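Long-range contacts in carbon monoxide oxidation system transcription regulator CooA-1 (Carboxydothermus hydrogenoformans, PDB 2HKX), which probably regulates transcription as a heme-containing DNA-binding factor that senses carbon monoxide: residues V59-E64 and H82-I87; E67-I72 and I174-G179; K36-T41 and F86-E91. The protein carries 2 engineered substitutions. All coordinates share one frame; numbering follows the deposited sequence.

Interaction 1: V59-E64 and H82-I87; sequences VYLAYE and HTRAFI. With HEM (protoporphyrin IX containing Fe), chain C.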
# COMPACT_ATOMS: atom_id res chain seq x y z
N VAL A 59 1.09 -2.86 -11.45
CA VAL A 59 2.34 -2.33 -10.94
C VAL A 59 3.10 -3.55 -10.53
O VAL A 59 2.57 -4.39 -9.81
CB VAL A 59 2.12 -1.37 -9.73
CG1 VAL A 59 3.45 -0.92 -9.14
CG2 VAL A 59 1.22 -0.19 -10.15
N TYR A 60 4.32 -3.69 -11.03
CA TYR A 60 5.02 -4.91 -10.76
C TYR A 60 6.51 -4.72 -10.72
O TYR A 60 7.07 -3.80 -11.33
CB TYR A 60 4.62 -6.03 -11.73
CG TYR A 60 5.03 -5.80 -13.19
CD1 TYR A 60 4.23 -5.05 -14.03
CD2 TYR A 60 6.18 -6.37 -13.71
CE1 TYR A 60 4.56 -4.85 -15.34
CE2 TYR A 60 6.54 -6.16 -15.04
CZ TYR A 60 5.72 -5.38 -15.85
OH TYR A 60 6.00 -5.15 -17.19
N LEU A 61 7.16 -5.63 -10.02
CA LEU A 61 8.60 -5.72 -9.98
C LEU A 61 9.02 -6.76 -11.02
O LEU A 61 8.26 -7.71 -11.21
CB LEU A 61 8.94 -6.24 -8.61
CG LEU A 61 9.19 -5.26 -7.47
CD1 LEU A 61 8.81 -3.79 -7.68
CD2 LEU A 61 8.80 -5.82 -6.12
N ALA A 62 10.21 -6.60 -11.65
CA ALA A 62 10.77 -7.56 -12.59
C ALA A 62 12.27 -7.79 -12.37
O ALA A 62 13.02 -6.88 -11.99
CB ALA A 62 10.53 -7.14 -14.03
N TYR A 63 12.72 -9.01 -12.62
CA TYR A 63 14.10 -9.38 -12.39
C TYR A 63 14.33 -10.59 -13.27
O TYR A 63 13.69 -11.62 -13.07
CB TYR A 63 14.31 -9.71 -10.92
CG TYR A 63 15.63 -10.38 -10.62
CD1 TYR A 63 15.70 -11.76 -10.51
CD2 TYR A 63 16.78 -9.63 -10.44
CE1 TYR A 63 16.91 -12.40 -10.24
CE2 TYR A 63 18.00 -10.25 -10.18
CZ TYR A 63 18.06 -11.63 -10.08
OH TYR A 63 19.28 -12.25 -9.83
N GLU A 64 15.25 -10.43 -14.23
CA GLU A 64 15.47 -11.42 -15.27
C GLU A 64 14.16 -11.76 -15.96
O GLU A 64 13.52 -10.90 -16.54
CB GLU A 64 16.16 -12.66 -14.70
CG GLU A 64 17.52 -12.30 -14.14
CD GLU A 64 18.27 -13.49 -13.61
OE1 GLU A 64 19.49 -13.35 -13.36
OE2 GLU A 64 17.64 -14.56 -13.45
N HIS A 82 8.13 7.56 -9.62
CA HIS A 82 9.46 7.49 -9.01
C HIS A 82 9.62 6.22 -8.20
O HIS A 82 10.15 6.23 -7.09
CB HIS A 82 9.74 8.70 -8.14
CG HIS A 82 8.60 9.05 -7.27
ND1 HIS A 82 7.64 9.98 -7.63
CD2 HIS A 82 8.20 8.55 -6.08
CE1 HIS A 82 6.73 10.07 -6.67
NE2 HIS A 82 7.05 9.20 -5.73
N THR A 83 9.18 5.12 -8.80
CA THR A 83 9.23 3.83 -8.16
C THR A 83 10.07 2.89 -9.03
O THR A 83 10.15 3.08 -10.25
CB THR A 83 7.77 3.34 -7.93
OG1 THR A 83 7.54 3.17 -6.54
CG2 THR A 83 7.44 2.10 -8.70
N ARG A 84 10.70 1.89 -8.41
CA ARG A 84 11.44 0.83 -9.13
C ARG A 84 10.56 -0.15 -9.89
O ARG A 84 11.03 -1.17 -10.43
CB ARG A 84 12.26 0.01 -8.13
CG ARG A 84 11.44 -1.08 -7.41
CD ARG A 84 12.22 -1.66 -6.24
NE ARG A 84 12.12 -0.70 -5.15
CZ ARG A 84 13.03 -0.47 -4.21
NH1 ARG A 84 14.18 -1.14 -4.19
NH2 ARG A 84 12.76 0.43 -3.30
N ALA A 85 9.27 0.13 -9.95
CA ALA A 85 8.35 -0.83 -10.51
C ALA A 85 8.00 -0.53 -11.96
O ALA A 85 8.01 0.63 -12.38
CB ALA A 85 7.11 -0.89 -9.70
N PHE A 86 7.71 -1.59 -12.71
CA PHE A 86 7.12 -1.44 -14.02
C PHE A 86 5.64 -1.18 -13.88
O PHE A 86 5.03 -1.54 -12.89
CB PHE A 86 7.37 -2.69 -14.85
CG PHE A 86 8.79 -2.83 -15.29
CD1 PHE A 86 9.76 -3.35 -14.43
CD2 PHE A 86 9.18 -2.42 -16.57
CE1 PHE A 86 11.08 -3.47 -14.84
CE2 PHE A 86 10.51 -2.54 -16.99
CZ PHE A 86 11.46 -3.06 -16.12
N ILE A 87 5.08 -0.51 -14.88
CA ILE A 87 3.65 -0.17 -14.91
C ILE A 87 3.15 -0.47 -16.32
O ILE A 87 3.61 0.13 -17.28
CB ILE A 87 3.38 1.32 -14.50
CG1 ILE A 87 4.03 1.63 -13.15
CG2 ILE A 87 1.86 1.60 -14.47
CD1 ILE A 87 4.00 3.06 -12.71
CHA HEM C . 8.57 6.61 -3.29
CHB HEM C . 3.85 5.87 -4.04
CHC HEM C . 3.13 10.66 -4.74
CHD HEM C . 7.57 11.45 -3.06
C1A HEM C . 7.38 5.94 -3.47
C2A HEM C . 7.16 4.51 -3.47
C3A HEM C . 5.86 4.31 -3.67
C4A HEM C . 5.20 5.60 -3.81
CMA HEM C . 5.16 2.94 -3.75
CAA HEM C . 8.26 3.42 -3.30
CBA HEM C . 9.55 3.85 -4.02
CGA HEM C . 10.30 2.75 -4.77
O1A HEM C . 11.40 2.38 -4.31
O2A HEM C . 9.85 2.26 -5.83
C1B HEM C . 3.24 7.10 -4.29
C2B HEM C . 1.82 7.31 -4.51
C3B HEM C . 1.63 8.63 -4.71
C4B HEM C . 2.91 9.30 -4.61
CMB HEM C . 0.74 6.20 -4.54
CAB HEM C . 0.29 9.35 -4.99
CBB HEM C . -0.81 9.11 -4.23
C1C HEM C . 4.24 11.33 -4.30
C2C HEM C . 4.41 12.77 -4.15
C3C HEM C . 5.64 12.99 -3.69
C4C HEM C . 6.29 11.69 -3.53
CMC HEM C . 3.37 13.86 -4.46
CAC HEM C . 6.24 14.39 -3.38
CBC HEM C . 7.44 14.76 -3.88
C1D HEM C . 8.23 10.22 -3.02
C2D HEM C . 9.64 10.13 -2.71
C3D HEM C . 10.00 8.63 -2.79
C4D HEM C . 8.72 7.97 -3.11
CMD HEM C . 10.55 11.34 -2.40
CAD HEM C . 11.41 7.99 -2.53
CBD HEM C . 12.50 8.31 -3.60
CGD HEM C . 13.65 9.26 -3.21
O1D HEM C . 14.74 8.83 -2.73
O2D HEM C . 13.52 10.51 -3.41
NA HEM C . 6.17 6.55 -3.70
NB HEM C . 3.86 8.34 -4.36
NC HEM C . 5.40 10.70 -3.90
ND HEM C . 7.70 8.94 -3.25
FE HEM C . 5.74 8.59 -3.86
O HOH W 1 11.46 -3.79 -10.95
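Strand residues Val59 to Ala62 meet Arg84 to Ile87 just where a heme-binding turn straightens into an antiparallel neighbour. At the start of that turn, His82 gives NE2 to the heme iron at 2.4 Å as an axial ligand. Thr83 follows, its OG1 probably bonded to HEM O2A of one propionate, although the place of O2A is less sure. The other oxygen of the same carboxylate, HEM O1A, lies at the edge of the Arg84 guanidinium and takes a weak hydrogen bond from Arg84 NH2 at 2.6 Å. A bend at chi3 (78°) turns the Arg84 chain toward the propionate, while farther back its CG packs on Leu61 CD1 at 3.8 Å. Arg84 NH1 adds a weak hydrogen bond to Thr130 OG1 of the second subunit. Backbone pairing is relayed here by one water, 2.7 Å from Arg84 O and 3.2 Å from Ala62 N. Ala85 CB then settles against Val59 CG1.

At Phe86 the ladder becomes direct: its N reaches Tyr60 O at 2.7 Å, and its O receives Tyr60 N at 2.9 Å. With Tyr60 CG lodged between its own backbone N and carbonyl carbon (chi1 67°), the phenol lies under Phe86 CB, a CH-pi contact 3.5 Å from the ring centroid. The two rings are nearly parallel, at 20°, but slid so far apart that they barely overlap. Ile87, in a non-hydrogen-bonded pair with Val59, completes the register. Such a beta ladder leading straight out of the ligand turn belongs to the beta roll of the cyclic nucleotide-binding domain, which here holds heme.

Interaction 2: E67-I72 and I174-G179; sequences EFTLAI and IALMLG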
# COMPACT_ATOMS: atom_id res chain seq x y z
N GLU A 67 8.60 -11.92 -12.59
CA GLU A 67 7.81 -10.76 -12.20
C GLU A 67 7.02 -11.05 -10.93
O GLU A 67 6.67 -12.20 -10.64
CB GLU A 67 6.82 -10.37 -13.30
CG GLU A 67 7.47 -10.07 -14.65
CD GLU A 67 6.46 -9.66 -15.69
OE1 GLU A 67 6.86 -9.29 -16.83
OE2 GLU A 67 5.26 -9.69 -15.34
N PHE A 68 6.69 -9.99 -10.20
CA PHE A 68 5.83 -10.09 -9.04
C PHE A 68 4.89 -8.88 -9.07
O PHE A 68 5.34 -7.75 -9.11
CB PHE A 68 6.68 -10.13 -7.75
CG PHE A 68 5.86 -10.20 -6.51
CD1 PHE A 68 5.38 -11.42 -6.03
CD2 PHE A 68 5.57 -9.03 -5.80
CE1 PHE A 68 4.62 -11.49 -4.90
CE2 PHE A 68 4.78 -9.10 -4.64
CZ PHE A 68 4.31 -10.32 -4.20
N THR A 69 3.59 -9.13 -9.13
CA THR A 69 2.63 -8.07 -9.17
C THR A 69 2.39 -7.50 -7.76
O THR A 69 2.04 -8.22 -6.84
CB THR A 69 1.31 -8.56 -9.80
OG1 THR A 69 1.57 -9.03 -11.13
CG2 THR A 69 0.23 -7.42 -9.83
N LEU A 70 2.58 -6.19 -7.62
CA LEU A 70 2.36 -5.51 -6.33
C LEU A 70 0.91 -5.07 -6.21
O LEU A 70 0.31 -5.18 -5.14
CB LEU A 70 3.26 -4.26 -6.20
CG LEU A 70 4.77 -4.54 -6.20
CD1 LEU A 70 5.56 -3.29 -6.51
CD2 LEU A 70 5.24 -5.16 -4.89
N ALA A 71 0.38 -4.53 -7.28
CA ALA A 71 -0.95 -3.94 -7.24
C ALA A 71 -1.57 -3.88 -8.63
O ALA A 71 -0.86 -3.91 -9.63
CB ALA A 71 -0.91 -2.55 -6.61
N ILE A 72 -2.90 -3.84 -8.66
CA ILE A 72 -3.66 -3.49 -9.86
C ILE A 72 -4.34 -2.15 -9.59
O ILE A 72 -4.95 -1.96 -8.54
CB ILE A 72 -4.71 -4.56 -10.21
CG1 ILE A 72 -4.07 -5.94 -10.43
CG2 ILE A 72 -5.50 -4.16 -11.44
CD1 ILE A 72 -2.77 -5.88 -11.24
N ILE A 174 -2.91 -14.61 -10.81
CA ILE A 174 -2.88 -14.92 -9.39
C ILE A 174 -1.48 -15.34 -8.96
O ILE A 174 -0.97 -14.80 -7.99
CB ILE A 174 -3.91 -16.02 -9.00
CG1 ILE A 174 -5.34 -15.64 -9.41
CG2 ILE A 174 -3.87 -16.33 -7.50
CD1 ILE A 174 -5.72 -14.28 -8.99
N ALA A 175 -0.87 -16.28 -9.66
CA ALA A 175 0.47 -16.75 -9.32
C ALA A 175 1.49 -15.62 -9.19
O ALA A 175 2.27 -15.59 -8.25
CB ALA A 175 0.95 -17.80 -10.36
N LEU A 176 1.47 -14.66 -10.12
CA LEU A 176 2.34 -13.50 -10.05
C LEU A 176 2.14 -12.61 -8.82
O LEU A 176 3.08 -11.97 -8.37
CB LEU A 176 2.28 -12.67 -11.34
CG LEU A 176 2.78 -13.30 -12.64
CD1 LEU A 176 2.51 -12.40 -13.81
CD2 LEU A 176 4.27 -13.67 -12.59
N MET A 177 0.93 -12.59 -8.26
CA MET A 177 0.62 -11.81 -7.05
C MET A 177 1.08 -12.51 -5.74
O MET A 177 1.44 -11.84 -4.74
CB MET A 177 -0.87 -11.54 -6.98
CG MET A 177 -1.36 -10.50 -7.95
SD MET A 177 -3.12 -10.23 -7.73
CE MET A 177 -3.36 -9.00 -8.97
N LEU A 178 1.09 -13.84 -5.80
CA LEU A 178 1.47 -14.70 -4.67
C LEU A 178 2.92 -15.13 -4.64
O LEU A 178 3.41 -15.61 -3.62
CB LEU A 178 0.57 -15.95 -4.65
CG LEU A 178 -0.95 -15.70 -4.60
CD1 LEU A 178 -1.69 -17.01 -4.47
CD2 LEU A 178 -1.38 -14.68 -3.50
N GLY A 179 3.60 -14.99 -5.77
CA GLY A 179 5.01 -15.35 -5.89
C GLY A 179 5.24 -16.83 -6.10
O GLY A 179 6.23 -17.38 -5.62
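The carbonyl oxygen of Leu176 takes a hydrogen bond from Thr69 N at 3.0 Å and is also approached by two carbons of Phe68, CA and the ring atom CD1. The Thr69 N-H comes from above the carbonyl plane, 57° out, and Phe68 CA makes a C-H...O contact with Leu176 O at 3.4 Å. The last turn of a helix thus sits across a beta strand at 84°, joining the beta roll to a helix of the Crp-like helix-turn-helix domain, consistent with a direct link between sensing and DNA-binding parts of one chain.

Phe68 extends the grip: with CG anti to the backbone N (chi1 178°), its ring reaches under the helix end, CE1 lying 3.2 Å from Met177 O. Gly179, just past the helix, meets the edge of this ring with its CA. The ring also packs on Val136 of the second subunit. Replacing Phe68 by alanine removes the ring, which would probably open a gap beneath the helix end and leave Val136 of the second subunit without this partner. On the other flank Leu176 CD2 lies over Glu67 O at 3.4 Å, while both the Glu67 carboxylate and Thr69 OG1 turn to Arg58, the former in a salt bridge. Beyond CG the Met177 chain is extended and runs from Thr69 toward Ile72. Its CG passes Thr69 CB at 3.8 Å, and its CE ends in a tighter-than-usual contact with Ile72 CG1, 3.5 Å away.

Interaction 3: K36-T41 and F86-E91; sequences KAILYT and FIQAME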
# COMPACT_ATOMS: atom_id res chain seq x y z
N LYS A 36 -1.29 -4.25 -22.79
CA LYS A 36 0.08 -4.79 -22.71
C LYS A 36 1.19 -3.74 -22.89
O LYS A 36 2.37 -4.04 -22.72
CB LYS A 36 0.26 -6.02 -23.61
CG LYS A 36 -0.53 -7.24 -23.14
CD LYS A 36 0.13 -7.90 -21.90
CE LYS A 36 -0.80 -8.86 -21.16
NZ LYS A 36 -1.48 -8.23 -19.96
N ALA A 37 0.81 -2.50 -23.20
CA ALA A 37 1.79 -1.42 -23.30
C ALA A 37 2.34 -1.03 -21.93
O ALA A 37 1.61 -0.94 -20.95
CB ALA A 37 1.19 -0.21 -23.99
N ILE A 38 3.65 -0.84 -21.88
CA ILE A 38 4.32 -0.36 -20.69
C ILE A 38 4.14 1.15 -20.59
O ILE A 38 4.65 1.90 -21.42
CB ILE A 38 5.84 -0.66 -20.77
CG1 ILE A 38 6.11 -2.09 -21.26
CG2 ILE A 38 6.50 -0.38 -19.43
CD1 ILE A 38 5.65 -3.21 -20.35
N LEU A 39 3.42 1.62 -19.57
CA LEU A 39 3.28 3.07 -19.34
C LEU A 39 4.59 3.63 -18.84
O LEU A 39 5.07 4.63 -19.35
CB LEU A 39 2.21 3.37 -18.29
CG LEU A 39 0.74 3.22 -18.66
CD1 LEU A 39 0.36 1.78 -19.02
CD2 LEU A 39 -0.11 3.75 -17.50
N TYR A 40 5.18 2.97 -17.85
CA TYR A 40 6.40 3.45 -17.22
C TYR A 40 7.33 2.32 -16.83
O TYR A 40 6.91 1.20 -16.53
CB TYR A 40 6.11 4.36 -16.00
CG TYR A 40 5.24 5.55 -16.35
CD1 TYR A 40 3.88 5.56 -16.02
CD2 TYR A 40 5.75 6.64 -17.05
CE1 TYR A 40 3.06 6.62 -16.36
CE2 TYR A 40 4.93 7.72 -17.40
CZ TYR A 40 3.59 7.70 -17.04
OH TYR A 40 2.76 8.74 -17.38
N THR A 41 8.60 2.68 -16.82
CA THR A 41 9.72 1.82 -16.54
C THR A 41 10.29 2.28 -15.18
O THR A 41 9.96 3.37 -14.72
CB THR A 41 10.73 2.00 -17.71
OG1 THR A 41 11.44 0.78 -17.95
CG2 THR A 41 11.70 3.14 -17.45
N PHE A 86 7.71 -1.59 -12.71
CA PHE A 86 7.12 -1.44 -14.02
C PHE A 86 5.64 -1.18 -13.88
O PHE A 86 5.03 -1.54 -12.89
CB PHE A 86 7.37 -2.69 -14.85
CG PHE A 86 8.79 -2.83 -15.29
CD1 PHE A 86 9.76 -3.35 -14.43
CD2 PHE A 86 9.18 -2.42 -16.57
CE1 PHE A 86 11.08 -3.47 -14.84
CE2 PHE A 86 10.51 -2.54 -16.99
CZ PHE A 86 11.46 -3.06 -16.12
N ILE A 87 5.08 -0.51 -14.88
CA ILE A 87 3.65 -0.17 -14.91
C ILE A 87 3.15 -0.47 -16.32
O ILE A 87 3.61 0.13 -17.28
CB ILE A 87 3.38 1.32 -14.50
CG1 ILE A 87 4.03 1.63 -13.15
CG2 ILE A 87 1.86 1.60 -14.47
CD1 ILE A 87 4.00 3.06 -12.71
N GLN A 88 2.22 -1.42 -16.42
CA GLN A 88 1.76 -1.93 -17.69
C GLN A 88 0.23 -1.86 -17.76
O GLN A 88 -0.48 -2.12 -16.77
CB GLN A 88 2.24 -3.40 -17.86
CG GLN A 88 1.67 -4.18 -19.05
CD GLN A 88 2.27 -5.58 -19.24
OE1 GLN A 88 2.85 -5.88 -20.29
NE2 GLN A 88 2.09 -6.45 -18.25
N ALA A 89 -0.26 -1.53 -18.95
CA ALA A 89 -1.67 -1.64 -19.29
C ALA A 89 -2.08 -3.10 -19.33
O ALA A 89 -1.47 -3.92 -20.03
CB ALA A 89 -1.95 -0.96 -20.64
N MET A 90 -3.13 -3.43 -18.58
CA MET A 90 -3.69 -4.77 -18.58
C MET A 90 -4.79 -4.80 -19.62
O MET A 90 -5.27 -5.87 -20.00
CB MET A 90 -4.28 -5.10 -17.21
CG MET A 90 -3.25 -5.31 -16.15
SD MET A 90 -4.01 -5.77 -14.59
CE MET A 90 -4.28 -7.53 -14.90
N GLU A 91 -5.16 -3.59 -20.04
CA GLU A 91 -6.14 -3.34 -21.08
C GLU A 91 -6.01 -1.89 -21.55
O GLU A 91 -5.28 -1.08 -20.93
CB GLU A 91 -7.55 -3.58 -20.55
CG GLU A 91 -7.90 -2.73 -19.33
CD GLU A 91 -9.10 -3.26 -18.59
OE1 GLU A 91 -9.29 -4.50 -18.57
OE2 GLU A 91 -9.84 -2.44 -18.01
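Ile87 and the side chains of Leu39, Tyr40 and Ala89 form the apolar heart of this edge pairing. CD1 of Ile87, at the end of an extended branch (chi2 173°), lies 4.1 Å from Tyr40 CB, and its other branch, CG2, comes 4.2 Å from Leu39 CD2. Leu39 then spreads its CD1 branch to Ala89 CB, 3.9 Å away. Beyond these residues, Tyr33 and Ile95 of the facing sheet pack on both Leu39 and Tyr40, so this side belongs to the interior of the roll.

Around that centre the backbone pairing is interrupted by a classic beta bulge, in which Leu39 and Tyr40 both face Ile87. The single oxygen of Ile87 is held twice, by Leu39 N at 2.7 Å and by Tyr40 N at 3.3 Å. The longer of the two bonds arrives in the carbonyl plane, on a lone pair. In return Ile87 N donates to Tyr40 O, which fixes the register on the far side of the bulge.

On the opposite face lie Ile38, Gln88 and Phe86. Ile38 CG2 lies loosely at the edge of the Phe86 ring, and Thr41 OG1 lies 3.6 Å from Phe86 CE2, the two side chains side by side. Farther along, Ala89 N binds Ala37 O at 2.8 Å, almost in line with the carbonyl. At the exposed end Lys36 N closes the ladder on Ala89 O, also at 2.8 Å, but from 44° out of the carbonyl plane. Main-chain atoms thus supply the hydrogen bonds that set the bulged register, while the side chains bury its inner face.

Overall arrangement
From the N terminus, residues 36-41 come first, and interaction 3 closes the longer of the two loops described within the beta roll by bringing back 86-91. Interaction 1 nests almost wholly inside it, joining 59-64 to 82-87, and the two share Phe86 and Ile87. Strand 86-89 therefore stands between strands 38-40 and 56-63, and strand 66-74 follows as the other outermost strand of that sheet. From it, interaction 2 spans about a hundred residues to helix 171-178, crossing both other loops and tying the heme-bearing roll to the helix-turn-helix domain. Interactions 1 and 2 also touch the second subunit, whereas interaction 3 stays within its own chain.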